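Local coordinates for MccB protein (Escherichia coli, PDB 6OM4), which takes part in the biosynthesis of the nucleotide-peptide antibiotic microcin C7, binding ATP and the formylated precursor peptide, probably as an adenylating enzyme of the ThiF/E1 family, at residues C68-F71 against L72-F76; K175-L178 against L179-S183; E271-N274 against I275-I279; P48-Y51 against T52-L55. All blocks are in the same frame, centred on the assembly; numbering follows the deposited sequence.

Contact 1: C68-F71 against L72-F76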
ATOM      1  N   CYS A  68      30.100  14.116   7.973  1.00 15.91           N
ATOM      2  CA  CYS A  68      29.325  14.164   6.718  1.00 15.48           C
ATOM      3  C   CYS A  68      28.977  12.745   6.271  1.00 14.49           C
ATOM      4  O   CYS A  68      27.872  12.457   5.858  1.00 13.05           O
ATOM      5  CB  CYS A  68      30.051  14.924   5.621  1.00 16.44           C
ATOM      6  SG  CYS A  68      30.279  16.673   6.019  1.00 19.97           S
ATOM      7  N   PHE A  69      29.929  11.824   6.388  1.00 15.70           N
ATOM      8  CA  PHE A  69      29.674  10.471   5.962  1.00 18.08           C
ATOM      9  C   PHE A  69      28.539   9.844   6.807  1.00 17.94           C
ATOM     10  O   PHE A  69      27.663   9.179   6.277  1.00 17.34           O
ATOM     11  CB  PHE A  69      30.986   9.700   6.023  1.00 17.32           C
ATOM     12  CG  PHE A  69      30.883   8.254   5.616  1.00 17.47           C
ATOM     13  CD1 PHE A  69      30.981   7.888   4.292  1.00 20.04           C
ATOM     14  CD2 PHE A  69      30.716   7.282   6.576  1.00 18.61           C
ATOM     15  CE1 PHE A  69      30.893   6.550   3.933  1.00 20.61           C
ATOM     16  CE2 PHE A  69      30.653   5.949   6.219  1.00 21.20           C
ATOM     17  CZ  PHE A  69      30.688   5.599   4.889  1.00 19.88           C
ATOM     18  N   ARG A  70      28.584  10.030   8.140  1.00 17.23           N
ATOM     19  CA  ARG A  70      27.539   9.540   9.073  1.00 17.46           C
ATOM     20  C   ARG A  70      26.169  10.110   8.661  1.00 14.84           C
ATOM     21  O   ARG A  70      25.150   9.401   8.625  1.00 14.96           O
ATOM     22  CB  ARG A  70      27.888   9.898  10.524  1.00 18.43           C
ATOM     23  CG  ARG A  70      26.909   9.415  11.602  1.00 21.81           C
ATOM     24  CD  ARG A  70      25.870  10.426  12.068  1.00 25.76           C
ATOM     25  NE  ARG A  70      26.486  11.706  12.316  1.00 32.20           N
ATOM     26  CZ  ARG A  70      25.959  12.893  12.088  1.00 32.06           C
ATOM     27  NH1 ARG A  70      26.596  13.950  12.550  1.00 38.81           N
ATOM     28  NH2 ARG A  70      24.837  13.044  11.414  1.00 29.57           N
ATOM     29  N   PHE A  71      26.146  11.395   8.361  1.00 14.04           N
ATOM     30  CA  PHE A  71      24.947  12.095   7.939  1.00 15.06           C
ATOM     31  C   PHE A  71      24.367  11.465   6.660  1.00 15.83           C
ATOM     32  O   PHE A  71      23.169  11.204   6.577  1.00 15.85           O
ATOM     33  CB  PHE A  71      25.262  13.578   7.751  1.00 16.69           C
ATOM     34  CG  PHE A  71      24.188  14.397   7.078  1.00 18.84           C
ATOM     35  CD1 PHE A  71      24.046  14.383   5.698  1.00 19.15           C
ATOM     36  CD2 PHE A  71      23.341  15.190   7.828  1.00 21.83           C
ATOM     37  CE1 PHE A  71      23.036  15.101   5.073  1.00 21.80           C
ATOM     38  CE2 PHE A  71      22.357  15.949   7.207  1.00 21.45           C
ATOM     39  CZ  PHE A  71      22.210  15.905   5.835  1.00 21.37           C
ATOM     40  N   LEU A  72      25.207  11.273   5.647  1.00 14.94           N
ATOM     41  CA  LEU A  72      24.746  10.667   4.385  1.00 15.82           C
ATOM     42  C   LEU A  72      24.267   9.228   4.601  1.00 16.00           C
ATOM     43  O   LEU A  72      23.274   8.803   4.019  1.00 16.35           O
ATOM     44  CB  LEU A  72      25.874  10.753   3.364  1.00 15.43           C
ATOM     45  CG  LEU A  72      26.181  12.173   2.883  1.00 15.68           C
ATOM     46  CD1 LEU A  72      27.495  12.220   2.113  1.00 16.46           C
ATOM     47  CD2 LEU A  72      25.071  12.655   1.984  1.00 15.48           C
ATOM     48  N   LYS A  73      24.980   8.452   5.417  1.00 15.48           N
ATOM     49  CA  LYS A  73      24.636   7.080   5.700  1.00 18.88           C
ATOM     50  C   LYS A  73      23.302   6.954   6.441  1.00 18.47           C
ATOM     51  O   LYS A  73      22.501   6.051   6.139  1.00 17.57           O
ATOM     52  CB  LYS A  73      25.695   6.434   6.603  1.00 22.49           C
ATOM     53  CG  LYS A  73      26.967   5.944   5.942  1.00 27.30           C
ATOM     54  CD  LYS A  73      27.744   5.036   6.909  1.00 32.35           C
ATOM     55  CE  LYS A  73      27.552   3.565   6.623  1.00 34.66           C
ATOM     56  NZ  LYS A  73      26.147   3.260   6.277  1.00 37.88           N
ATOM     57  N   GLU A  74      23.099   7.763   7.492  1.00 18.01           N
ATOM     58  CA  GLU A  74      21.937   7.569   8.372  1.00 18.95           C
ATOM     59  C   GLU A  74      20.642   7.955   7.645  1.00 17.48           C
ATOM     60  O   GLU A  74      19.563   7.579   8.088  1.00 18.88           O
ATOM     61  CB  GLU A  74      22.142   8.326   9.685  1.00 19.56           C
ATOM     62  CG  GLU A  74      21.936   9.825   9.563  1.00 21.19           C
ATOM     63  CD  GLU A  74      22.322  10.626  10.798  1.00 25.08           C
ATOM     64  OE1 GLU A  74      22.732  10.008  11.802  1.00 24.22           O
ATOM     65  OE2 GLU A  74      22.255  11.897  10.733  1.00 29.21           O
ATOM     66  N   ASN A  75      20.760   8.691   6.539  1.00 16.66           N
ATOM     67  CA  ASN A  75      19.610   9.017   5.691  1.00 14.77           C
ATOM     68  C   ASN A  75      19.512   8.091   4.458  1.00 15.31           C
ATOM     69  O   ASN A  75      18.649   8.314   3.620  1.00 15.48           O
ATOM     70  CB  ASN A  75      19.671  10.490   5.305  1.00 16.16           C
ATOM     71  CG  ASN A  75      19.432  11.388   6.500  1.00 17.38           C
ATOM     72  OD1 ASN A  75      18.321  11.446   7.019  1.00 19.87           O
ATOM     73  ND2 ASN A  75      20.460  12.076   6.933  1.00 16.47           N
ATOM     74  N   PHE A  76      20.391   7.086   4.339  1.00 13.96           N
ATOM     75  CA  PHE A  76      20.460   6.182   3.154  1.00 15.10           C
ATOM     76  C   PHE A  76      20.724   6.961   1.862  1.00 14.52           C
ATOM     77  O   PHE A  76      20.420   6.475   0.753  1.00 14.18           O
ATOM     78  CB  PHE A  76      19.226   5.266   3.081  1.00 17.48           C
ATOM     79  CG  PHE A  76      18.894   4.685   4.425  1.00 18.85           C
ATOM     80  CD1 PHE A  76      19.811   3.870   5.065  1.00 21.40           C
ATOM     81  CD2 PHE A  76      17.728   5.011   5.058  1.00 20.73           C
ATOM     82  CE1 PHE A  76      19.546   3.381   6.329  1.00 24.39           C
ATOM     83  CE2 PHE A  76      17.434   4.473   6.300  1.00 25.11           C
ATOM     84  CZ  PHE A  76      18.366   3.691   6.944  1.00 23.71           C
TER
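Lys73 lays its aliphatic chain over one face of the Phe69 ring, one helical turn further on. Its CG sits 4.0 Å from the centroid of the Phe69 ring, 24° off the ring normal and toward the rim, a CH-pi contact. Phe69 CG is anti to the backbone N (chi1 179°), beside the carbonyl carbon, which puts the ring where the Lys73 chain can cross it. A lysine suits this place because its methylenes can cover an aromatic ring while the ammonium bends off at chi3 and chi4. The ring also packs edge-to-face with Tyr3 and Tyr51.

On another side of helix 62-74, Arg70 and Glu74 run side by side. Arg70 NH2 reaches Glu74 OE2 at 2.9 Å in a salt bridge that is not straight: the N-H...O angle is 130°, and the donor comes from above the carboxylate plane. Both residues are exposed, as suits an i to i+4 ion pair.

Here the helix ends in a Schellman motif: Phe76 takes a positive phi, and its N bonds back to Lys73 O at 3.0 Å. Just before it, Asn75 folds its amide back, ND2 donating to Phe71 O at 2.9 Å, whereas Asn75 N reaches the same oxygen only weakly. In this last turn the regular backbone bond to that carbonyl is stretched, and a short amide side chain can supply a firmer donor. The same ND2 lies 4.1 Å above the plane of the Phe71 ring, over its centre. Beyond, Phe71 and Asn75 both touch Gln27 of strand 27-29.

Contact 2: K175-L178 against L179-S183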
ATOM      1  N   LYS A 175      -7.520  -9.748 -15.967  1.00 15.31           N
ATOM      2  CA  LYS A 175      -6.443 -10.684 -16.241  1.00 17.03           C
ATOM      3  C   LYS A 175      -5.750 -10.311 -17.556  1.00 17.32           C
ATOM      4  O   LYS A 175      -4.528 -10.294 -17.648  1.00 17.73           O
ATOM      5  CB  LYS A 175      -6.938 -12.131 -16.309  1.00 18.15           C
ATOM      6  CG  LYS A 175      -5.862 -13.097 -16.769  1.00 17.53           C
ATOM      7  CD  LYS A 175      -6.247 -14.516 -16.623  1.00 22.20           C
ATOM      8  CE  LYS A 175      -5.084 -15.440 -16.919  1.00 22.53           C
ATOM      9  NZ  LYS A 175      -5.588 -16.784 -17.265  1.00 27.25           N
ATOM     10  N   ARG A 176      -6.539 -10.022 -18.604  1.00 17.00           N
ATOM     11  CA  ARG A 176      -5.945  -9.715 -19.928  1.00 17.98           C
ATOM     12  C   ARG A 176      -5.035  -8.480 -19.792  1.00 16.65           C
ATOM     13  O   ARG A 176      -3.921  -8.455 -20.260  1.00 16.04           O
ATOM     14  CB  ARG A 176      -7.058  -9.505 -20.963  1.00 19.90           C
ATOM     15  CG  ARG A 176      -6.599  -8.984 -22.315  1.00 21.31           C
ATOM     16  CD  ARG A 176      -7.758  -8.505 -23.175  1.00 21.93           C
ATOM     17  NE  ARG A 176      -8.135  -7.124 -22.889  1.00 22.52           N
ATOM     18  CZ  ARG A 176      -9.365  -6.622 -22.933  1.00 22.20           C
ATOM     19  NH1 ARG A 176     -10.415  -7.396 -23.180  1.00 25.60           N
ATOM     20  NH2 ARG A 176      -9.556  -5.337 -22.707  1.00 21.36           N
ATOM     21  N   GLU A 177      -5.530  -7.465 -19.092  1.00 16.77           N
ATOM     22  CA  GLU A 177      -4.842  -6.182 -19.008  1.00 16.79           C
ATOM     23  C   GLU A 177      -3.596  -6.258 -18.107  1.00 16.55           C
ATOM     24  O   GLU A 177      -2.633  -5.573 -18.359  1.00 15.28           O
ATOM     25  CB  GLU A 177      -5.857  -5.116 -18.596  1.00 17.20           C
ATOM     26  CG  GLU A 177      -6.860  -4.849 -19.707  1.00 17.28           C
ATOM     27  CD  GLU A 177      -6.266  -4.377 -21.029  1.00 18.37           C
ATOM     28  OE1 GLU A 177      -5.327  -3.525 -21.024  1.00 18.26           O
ATOM     29  OE2 GLU A 177      -6.752  -4.886 -22.088  1.00 21.09           O
ATOM     30  N   LEU A 178      -3.627  -7.105 -17.071  1.00 17.31           N
ATOM     31  CA  LEU A 178      -2.514  -7.277 -16.184  1.00 16.13           C
ATOM     32  C   LEU A 178      -1.397  -7.967 -16.962  1.00 16.33           C
ATOM     33  O   LEU A 178      -0.254  -7.596 -16.867  1.00 17.26           O
ATOM     34  CB  LEU A 178      -2.898  -8.104 -14.945  1.00 16.00           C
ATOM     35  CG  LEU A 178      -3.814  -7.447 -13.898  1.00 16.88           C
ATOM     36  CD1 LEU A 178      -3.872  -8.305 -12.650  1.00 18.25           C
ATOM     37  CD2 LEU A 178      -3.350  -6.042 -13.556  1.00 16.57           C
ATOM     38  N   LEU A 179      -1.741  -9.005 -17.732  1.00 16.30           N
ATOM     39  CA  LEU A 179      -0.719  -9.762 -18.458  1.00 17.97           C
ATOM     40  C   LEU A 179      -0.189  -8.949 -19.649  1.00 17.29           C
ATOM     41  O   LEU A 179       0.945  -9.149 -20.087  1.00 18.54           O
ATOM     42  CB  LEU A 179      -1.280 -11.116 -18.873  1.00 18.80           C
ATOM     43  CG  LEU A 179      -1.524 -12.093 -17.725  1.00 20.65           C
ATOM     44  CD1 LEU A 179      -2.149 -13.395 -18.228  1.00 22.72           C
ATOM     45  CD2 LEU A 179      -0.246 -12.416 -16.968  1.00 21.85           C
ATOM     46  N   LYS A 180      -0.958  -7.977 -20.149  1.00 16.87           N
ATOM     47  CA  LYS A 180      -0.400  -7.101 -21.177  1.00 18.72           C
ATOM     48  C   LYS A 180       0.681  -6.180 -20.603  1.00 19.27           C
ATOM     49  O   LYS A 180       1.544  -5.695 -21.359  1.00 18.28           O
ATOM     50  CB  LYS A 180      -1.477  -6.247 -21.825  1.00 19.55           C
ATOM     51  CG  LYS A 180      -2.299  -7.035 -22.828  1.00 21.44           C
ATOM     52  CD  LYS A 180      -3.591  -6.335 -23.173  1.00 25.15           C
ATOM     53  CE  LYS A 180      -3.420  -4.877 -23.566  1.00 29.58           C
ATOM     54  NZ  LYS A 180      -4.674  -4.310 -24.135  1.00 31.70           N
ATOM     55  N   ARG A 181       0.564  -5.877 -19.301  1.00 17.46           N
ATOM     56  CA  ARG A 181       1.455  -4.973 -18.597  1.00 17.46           C
ATOM     57  C   ARG A 181       2.659  -5.680 -17.993  1.00 16.90           C
ATOM     58  O   ARG A 181       3.734  -5.062 -17.940  1.00 17.47           O
ATOM     59  CB  ARG A 181       0.676  -4.199 -17.535  1.00 16.06           C
ATOM     60  CG  ARG A 181      -0.150  -3.108 -18.184  1.00 16.77           C
ATOM     61  CD  ARG A 181      -1.237  -2.562 -17.292  1.00 17.07           C
ATOM     62  NE  ARG A 181      -1.940  -1.475 -17.976  1.00 17.63           N
ATOM     63  CZ  ARG A 181      -2.854  -1.614 -18.930  1.00 18.84           C
ATOM     64  NH1 ARG A 181      -3.271  -2.815 -19.303  1.00 17.60           N
ATOM     65  NH2 ARG A 181      -3.380  -0.542 -19.508  1.00 18.10           N
ATOM     66  N   ASN A 182       2.473  -6.908 -17.526  1.00 17.12           N
ATOM     67  CA  ASN A 182       3.564  -7.708 -16.989  1.00 17.58           C
ATOM     68  C   ASN A 182       3.326  -9.192 -17.308  1.00 18.29           C
ATOM     69  O   ASN A 182       2.564  -9.874 -16.629  1.00 21.69           O
ATOM     70  CB  ASN A 182       3.770  -7.485 -15.490  1.00 18.63           C
ATOM     71  CG  ASN A 182       5.085  -8.039 -15.017  1.00 18.34           C
ATOM     72  OD1 ASN A 182       5.692  -8.838 -15.735  1.00 18.37           O
ATOM     73  ND2 ASN A 182       5.565  -7.551 -13.881  1.00 17.67           N
ATOM     74  N   SER A 183       4.013  -9.690 -18.323  1.00 18.61           N
ATOM     75  CA  SER A 183       3.781 -11.038 -18.790  1.00 21.53           C
ATOM     76  C   SER A 183       4.640 -12.036 -18.007  1.00 23.05           C
ATOM     77  O   SER A 183       4.549 -13.228 -18.273  1.00 22.82           O
ATOM     78  CB  SER A 183       4.017 -11.151 -20.251  1.00 19.76           C
ATOM     79  OG  SER A 183       5.317 -10.716 -20.576  1.00 21.69           O
TER
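Glu177 meets Lys180 and Arg181 of the following turn. Its CB lies 3.5 Å from Arg181 NH1, so the guanidinium is already alongside at the root of the chain. CG sits beside the backbone N, and the chain bends at chi2 (-59°), folding the carboxylate back over the helix surface. From CD the two oxygens divide the work. OE1 takes Arg181 NH1 at 2.8 Å on its anti side, with an N-H...O angle of 162°, and Lys180 NZ touches it weakly. OE2 receives Lys180 NZ at 3.0 Å on the syn side, and the preceding Arg176 grips it side-on, NE and NH2 both donating to this single atom; the NE bond uses the anti lone pair.

Arg181 NH1 is itself shared, for it also donates to Glu177 O at 3.0 Å, in the guanidinium plane. One nitrogen thus joins the side chain and the carbonyl of the same glutamate, a carbonyl that Arg181 N reaches only weakly. Glutamate fits this buried place because its carboxylate can face three cations at once, an arrangement that would probably stabilise its ionised form. Arg176 NH2 has a second anionic partner in Asp165.

Outside this network, Leu179 CD1 packs 3.8 Å from Lys175 CE, and both side chains touch Val187. The chain then leaves the helix at Asn182, whose ND2 bonds to Ala135 O. Arg176, Glu177, Lys180 and Arg181 form a salt-bridge network on the C-terminal turns of helix 170-181, the crossover helix of a beta-alpha-beta unit between strands 141-146 and 186-191 in the Rossmann-like ThiF domain.

Contact 3: E271-N274 against I275-I279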
ATOM      1  N   GLU A 271     -33.664  -0.814  17.050  1.00 28.12           N
ATOM      2  CA  GLU A 271     -34.382  -1.729  17.982  1.00 31.19           C
ATOM      3  C   GLU A 271     -35.896  -1.696  17.716  1.00 28.94           C
ATOM      4  O   GLU A 271     -36.604  -2.602  18.130  1.00 31.07           O
ATOM      5  CB  GLU A 271     -34.199  -1.368  19.463  1.00 34.42           C
ATOM      6  CG  GLU A 271     -32.930  -0.623  19.822  1.00 40.20           C
ATOM      7  CD  GLU A 271     -32.857   0.830  19.358  1.00 40.02           C
ATOM      8  OE1 GLU A 271     -32.048   1.060  18.466  1.00 33.92           O
ATOM      9  OE2 GLU A 271     -33.609   1.724  19.871  1.00 38.97           O
ATOM     10  N   LYS A 272     -36.393  -0.624  17.091  1.00 26.47           N
ATOM     11  CA  LYS A 272     -37.798  -0.487  16.725  1.00 27.57           C
ATOM     12  C   LYS A 272     -37.995  -1.053  15.313  1.00 26.77           C
ATOM     13  O   LYS A 272     -37.420  -0.555  14.385  1.00 24.00           O
ATOM     14  CB  LYS A 272     -38.232   0.973  16.807  1.00 30.65           C
ATOM     15  CG  LYS A 272     -38.320   1.499  18.234  1.00 33.95           C
ATOM     16  CD  LYS A 272     -37.686   2.835  18.474  1.00 33.06           C
ATOM     17  CE  LYS A 272     -37.484   3.125  19.946  1.00 31.76           C
ATOM     18  NZ  LYS A 272     -36.148   3.720  20.170  1.00 32.43           N
ATOM     19  N   GLU A 273     -38.801  -2.104  15.182  1.00 25.45           N
ATOM     20  CA  GLU A 273     -38.980  -2.770  13.893  1.00 26.05           C
ATOM     21  C   GLU A 273     -39.452  -1.791  12.811  1.00 23.91           C
ATOM     22  O   GLU A 273     -38.959  -1.865  11.694  1.00 24.10           O
ATOM     23  CB  GLU A 273     -39.966  -3.929  14.012  1.00 28.81           C
ATOM     24  CG  GLU A 273     -40.121  -4.684  12.706  1.00 29.22           C
ATOM     25  CD  GLU A 273     -40.991  -5.927  12.788  1.00 35.29           C
ATOM     26  OE1 GLU A 273     -41.913  -5.959  13.640  1.00 32.16           O
ATOM     27  OE2 GLU A 273     -40.742  -6.863  11.994  1.00 37.20           O
ATOM     28  N   ASN A 274     -40.385  -0.876  13.121  1.00 21.66           N
ATOM     29  CA  ASN A 274     -40.931   0.008  12.103  1.00 23.70           C
ATOM     30  C   ASN A 274     -39.786   0.844  11.507  1.00 23.46           C
ATOM     31  O   ASN A 274     -39.649   0.998  10.276  1.00 22.19           O
ATOM     32  CB  ASN A 274     -42.051   0.901  12.649  1.00 25.81           C
ATOM     33  CG  ASN A 274     -42.538   1.940  11.659  1.00 29.58           C
ATOM     34  OD1 ASN A 274     -43.633   1.814  11.111  1.00 36.68           O
ATOM     35  ND2 ASN A 274     -41.763   2.986  11.434  1.00 32.67           N
ATOM     36  N   ILE A 275     -38.987   1.432  12.403  1.00 21.08           N
ATOM     37  CA  ILE A 275     -37.868   2.261  12.035  1.00 20.73           C
ATOM     38  C   ILE A 275     -36.796   1.404  11.340  1.00 18.67           C
ATOM     39  O   ILE A 275     -36.190   1.844  10.321  1.00 18.07           O
ATOM     40  CB  ILE A 275     -37.298   3.004  13.268  1.00 23.48           C
ATOM     41  CG1 ILE A 275     -38.357   3.866  13.960  1.00 22.81           C
ATOM     42  CG2 ILE A 275     -36.082   3.832  12.862  1.00 24.88           C
ATOM     43  CD1 ILE A 275     -38.954   4.904  13.087  1.00 22.71           C
ATOM     44  N   ASP A 276     -36.580   0.185  11.844  1.00 18.11           N
ATOM     45  CA  ASP A 276     -35.581  -0.712  11.287  1.00 18.98           C
ATOM     46  C   ASP A 276     -35.837  -0.987   9.803  1.00 17.98           C
ATOM     47  O   ASP A 276     -34.920  -0.987   9.019  1.00 18.00           O
ATOM     48  CB  ASP A 276     -35.542  -2.026  12.072  1.00 21.31           C
ATOM     49  CG  ASP A 276     -34.395  -2.938  11.689  1.00 21.28           C
ATOM     50  OD1 ASP A 276     -33.216  -2.522  11.827  1.00 21.86           O
ATOM     51  OD2 ASP A 276     -34.698  -4.074  11.239  1.00 24.45           O
ATOM     52  N   HIS A 277     -37.080  -1.323   9.436  1.00 18.87           N
ATOM     53  CA  HIS A 277     -37.425  -1.559   8.042  1.00 18.53           C
ATOM     54  C   HIS A 277     -37.154  -0.308   7.194  1.00 17.64           C
ATOM     55  O   HIS A 277     -36.686  -0.460   6.073  1.00 16.88           O
ATOM     56  CB  HIS A 277     -38.868  -2.044   7.881  1.00 19.05           C
ATOM     57  CG  HIS A 277     -39.129  -3.387   8.482  1.00 20.95           C
ATOM     58  ND1 HIS A 277     -38.424  -4.512   8.104  1.00 22.66           N
ATOM     59  CD2 HIS A 277     -40.071  -3.802   9.363  1.00 25.25           C
ATOM     60  CE1 HIS A 277     -38.862  -5.558   8.798  1.00 22.87           C
ATOM     61  NE2 HIS A 277     -39.882  -5.157   9.571  1.00 23.03           N
ATOM     62  N   LYS A 278     -37.410   0.912   7.718  1.00 16.28           N
ATOM     63  CA  LYS A 278     -37.123   2.143   6.948  1.00 16.89           C
ATOM     64  C   LYS A 278     -35.619   2.287   6.706  1.00 16.23           C
ATOM     65  O   LYS A 278     -35.173   2.552   5.594  1.00 16.19           O
ATOM     66  CB  LYS A 278     -37.732   3.384   7.621  1.00 17.94           C
ATOM     67  CG  LYS A 278     -39.258   3.396   7.681  1.00 21.77           C
ATOM     68  CD  LYS A 278     -39.837   4.627   8.369  1.00 24.76           C
ATOM     69  CE  LYS A 278     -41.295   4.935   8.074  1.00 29.64           C
ATOM     70  NZ  LYS A 278     -42.173   3.808   8.421  1.00 31.61           N
ATOM     71  N   ILE A 279     -34.828   2.064   7.745  1.00 15.68           N
ATOM     72  CA  ILE A 279     -33.390   2.112   7.658  1.00 16.64           C
ATOM     73  C   ILE A 279     -32.870   1.102   6.623  1.00 18.00           C
ATOM     74  O   ILE A 279     -32.021   1.441   5.779  1.00 16.88           O
ATOM     75  CB  ILE A 279     -32.738   1.873   9.023  1.00 16.12           C
ATOM     76  CG1 ILE A 279     -33.082   3.025   9.969  1.00 17.01           C
ATOM     77  CG2 ILE A 279     -31.248   1.688   8.848  1.00 15.23           C
ATOM     78  CD1 ILE A 279     -32.691   2.796  11.388  1.00 17.51           C
TER
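Glu273 brings OE2 to the edge of the His277 ring, near its plane, where His277 NE2 donates to Glu273 OE2 at 3.1 Å with an N-H...O angle of 154°. The donor arrives on the anti side of the oxygen and well out of the carboxylate plane, and the two flat groups are turned 35° apart. The imidazole also lies against the chain itself, NE2 being 3.2 Å from Glu273 CG.

What places them is the helix. His277 N bonds to Glu273 O at 3.0 Å, setting the two residues one turn apart, and the extended glutamate, with CG anti to its N (chi1 -177°), then runs obliquely past the NE2 edge of the ring. Lys272 holds the N-cap position of helix 273-285; its carbonyl takes Asp276 N at 2.8 Å, while Lys272 CB packs 4.1 Å from Ile275 CG1. Asp276 OD1 accepts from Ala270 N, just before the helix, and also pairs with Lys280.

Acidic residues suit this first turn, where their negative charge probably complements the positive end of the helix dipole. The histidine bond needs a proton on NE2, and the neighbouring carboxylate would probably favour the doubly protonated, cationic ring, although solvent at this exposed surface should weaken that effect.

Contact 4: P48-Y51 against T52-L55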
ATOM      1  N   PRO A  48      31.645   3.738  -6.897  1.00 16.66           N
ATOM      2  CA  PRO A  48      31.791   2.945  -5.674  1.00 17.37           C
ATOM      3  C   PRO A  48      33.154   3.226  -5.034  1.00 17.78           C
ATOM      4  O   PRO A  48      34.166   3.125  -5.688  1.00 17.77           O
ATOM      5  CB  PRO A  48      31.746   1.484  -6.156  1.00 18.19           C
ATOM      6  CG  PRO A  48      30.985   1.558  -7.468  1.00 19.49           C
ATOM      7  CD  PRO A  48      31.364   2.891  -8.071  1.00 18.57           C
ATOM      8  N   SER A  49      33.153   3.566  -3.756  1.00 16.76           N
ATOM      9  CA  SER A  49      34.360   3.943  -3.092  1.00 18.47           C
ATOM     10  C   SER A  49      34.306   3.539  -1.618  1.00 17.31           C
ATOM     11  O   SER A  49      33.230   3.591  -0.986  1.00 16.72           O
ATOM     12  CB  SER A  49      34.567   5.414  -3.238  1.00 19.61           C
ATOM     13  OG  SER A  49      35.665   5.816  -2.434  1.00 23.51           O
ATOM     14  N   SER A  50      35.462   3.161  -1.050  1.00 17.93           N
ATOM     15  CA  SER A  50      35.578   2.960   0.402  1.00 18.93           C
ATOM     16  C   SER A  50      35.616   4.325   1.113  1.00 19.03           C
ATOM     17  O   SER A  50      35.875   5.332   0.540  1.00 19.15           O
ATOM     18  CB  SER A  50      36.788   2.142   0.794  1.00 18.75           C
ATOM     19  OG  SER A  50      37.978   2.758   0.318  1.00 21.59           O
ATOM     20  N   TYR A  51      35.333   4.302   2.398  1.00 20.00           N
ATOM     21  CA  TYR A  51      35.546   5.442   3.284  1.00 19.57           C
ATOM     22  C   TYR A  51      36.961   5.981   3.141  1.00 20.92           C
ATOM     23  O   TYR A  51      37.149   7.160   2.963  1.00 18.46           O
ATOM     24  CB  TYR A  51      35.363   4.972   4.719  1.00 19.31           C
ATOM     25  CG  TYR A  51      35.448   6.036   5.774  1.00 21.35           C
ATOM     26  CD1 TYR A  51      34.304   6.709   6.180  1.00 26.21           C
ATOM     27  CD2 TYR A  51      36.632   6.301   6.429  1.00 22.90           C
ATOM     28  CE1 TYR A  51      34.343   7.656   7.192  1.00 26.54           C
ATOM     29  CE2 TYR A  51      36.687   7.229   7.460  1.00 24.27           C
ATOM     30  CZ  TYR A  51      35.543   7.924   7.826  1.00 26.94           C
ATOM     31  OH  TYR A  51      35.577   8.855   8.825  1.00 28.29           O
ATOM     32  N   THR A  52      37.964   5.096   3.196  1.00 23.34           N
ATOM     33  CA  THR A  52      39.385   5.590   3.122  1.00 24.90           C
ATOM     34  C   THR A  52      39.723   6.167   1.737  1.00 23.10           C
ATOM     35  O   THR A  52      40.359   7.213   1.662  1.00 23.09           O
ATOM     36  CB  THR A  52      40.409   4.548   3.586  1.00 30.08           C
ATOM     37  OG1 THR A  52      40.491   3.581   2.534  1.00 32.20           O
ATOM     38  CG2 THR A  52      40.038   3.941   4.918  1.00 28.85           C
ATOM     39  N   ALA A  53      39.300   5.529   0.637  1.00 20.41           N
ATOM     40  CA  ALA A  53      39.544   6.035  -0.696  1.00 21.91           C
ATOM     41  C   ALA A  53      38.925   7.423  -0.884  1.00 21.02           C
ATOM     42  O   ALA A  53      39.519   8.258  -1.574  1.00 21.41           O
ATOM     43  CB  ALA A  53      39.042   5.061  -1.751  1.00 24.02           C
ATOM     44  N   ALA A  54      37.731   7.649  -0.301  1.00 18.46           N
ATOM     45  CA  ALA A  54      37.081   8.942  -0.360  1.00 18.86           C
ATOM     46  C   ALA A  54      37.841   9.940   0.526  1.00 18.96           C
ATOM     47  O   ALA A  54      38.115  11.026   0.085  1.00 21.89           O
ATOM     48  CB  ALA A  54      35.633   8.848   0.064  1.00 17.72           C
ATOM     49  N   LEU A  55      38.180   9.526   1.741  1.00 21.01           N
ATOM     50  CA  LEU A  55      38.918  10.392   2.707  1.00 25.14           C
ATOM     51  C   LEU A  55      40.250  10.854   2.102  1.00 27.13           C
ATOM     52  O   LEU A  55      40.647  11.978   2.359  1.00 28.45           O
ATOM     53  CB  LEU A  55      39.089   9.622   4.020  1.00 23.31           C
ATOM     54  CG  LEU A  55      39.873  10.285   5.151  1.00 24.68           C
ATOM     55  CD1 LEU A  55      39.329  11.658   5.461  1.00 22.94           C
ATOM     56  CD2 LEU A  55      39.807   9.415   6.383  1.00 25.66           C
TER
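Helix 51-58 begins here with a serine N-cap, directly after the short edge strand 49-50, which bonds through Ser49 to the backbone of Tyr3. Ser50 OG accepts from Ala53 N at 3.1 Å with an N-H...O angle of 161°, taking up an amide of the first turn that has no earlier helical carbonyl to bond. The hydroxyl gets there because chi1 of 58° holds OG between the backbone N and the carbonyl carbon. Serine suits the position: its side chain is short enough to turn straight back onto the helix end. Ala53 CB closes over the cap, 3.3 Å from Ser50 OG, and Ser49 OG lies 3.5 Å from the same Ala53 CB.

The regular pattern starts at once, with Ala54 N bonded to Ser50 O at 3.1 Å and Leu55 N to Tyr51 O at 2.9 Å. Small alanines fit this turn: Ala54 is buried, with its methyl group against Phe45 and Phe65. Tyr51 and Leu55 run side by side in the same direction and pack on helix 62-74, where Phe65 meets both and stands edge-to-face with the tyrosine. Between their side chains the touch is made by Leu55 CD2, which approaches the Tyr51 ring obliquely and stops 4.0 Å from CE2.

From the N terminus, contact 4 comes first, passing from strand 49-50 into helix 51-58. Contact 1 follows at the end of helix 62-74, the next helix in the chain, and these two touch: Phe69 CD2 lies 3.7 Å from Tyr51 CD1, joining the helices. Contact 2 closes the crossover helix 170-181 of the nucleotide-binding domain, with its centre about 40 Å from that of contact 1. Last is contact 3, opening helix 273-285 about 75 Å from contact 4, centre to centre, and across the chain's centre from it. Each contact spans adjoining residues, so none encloses a long loop, and all four run in series without nesting or crossing.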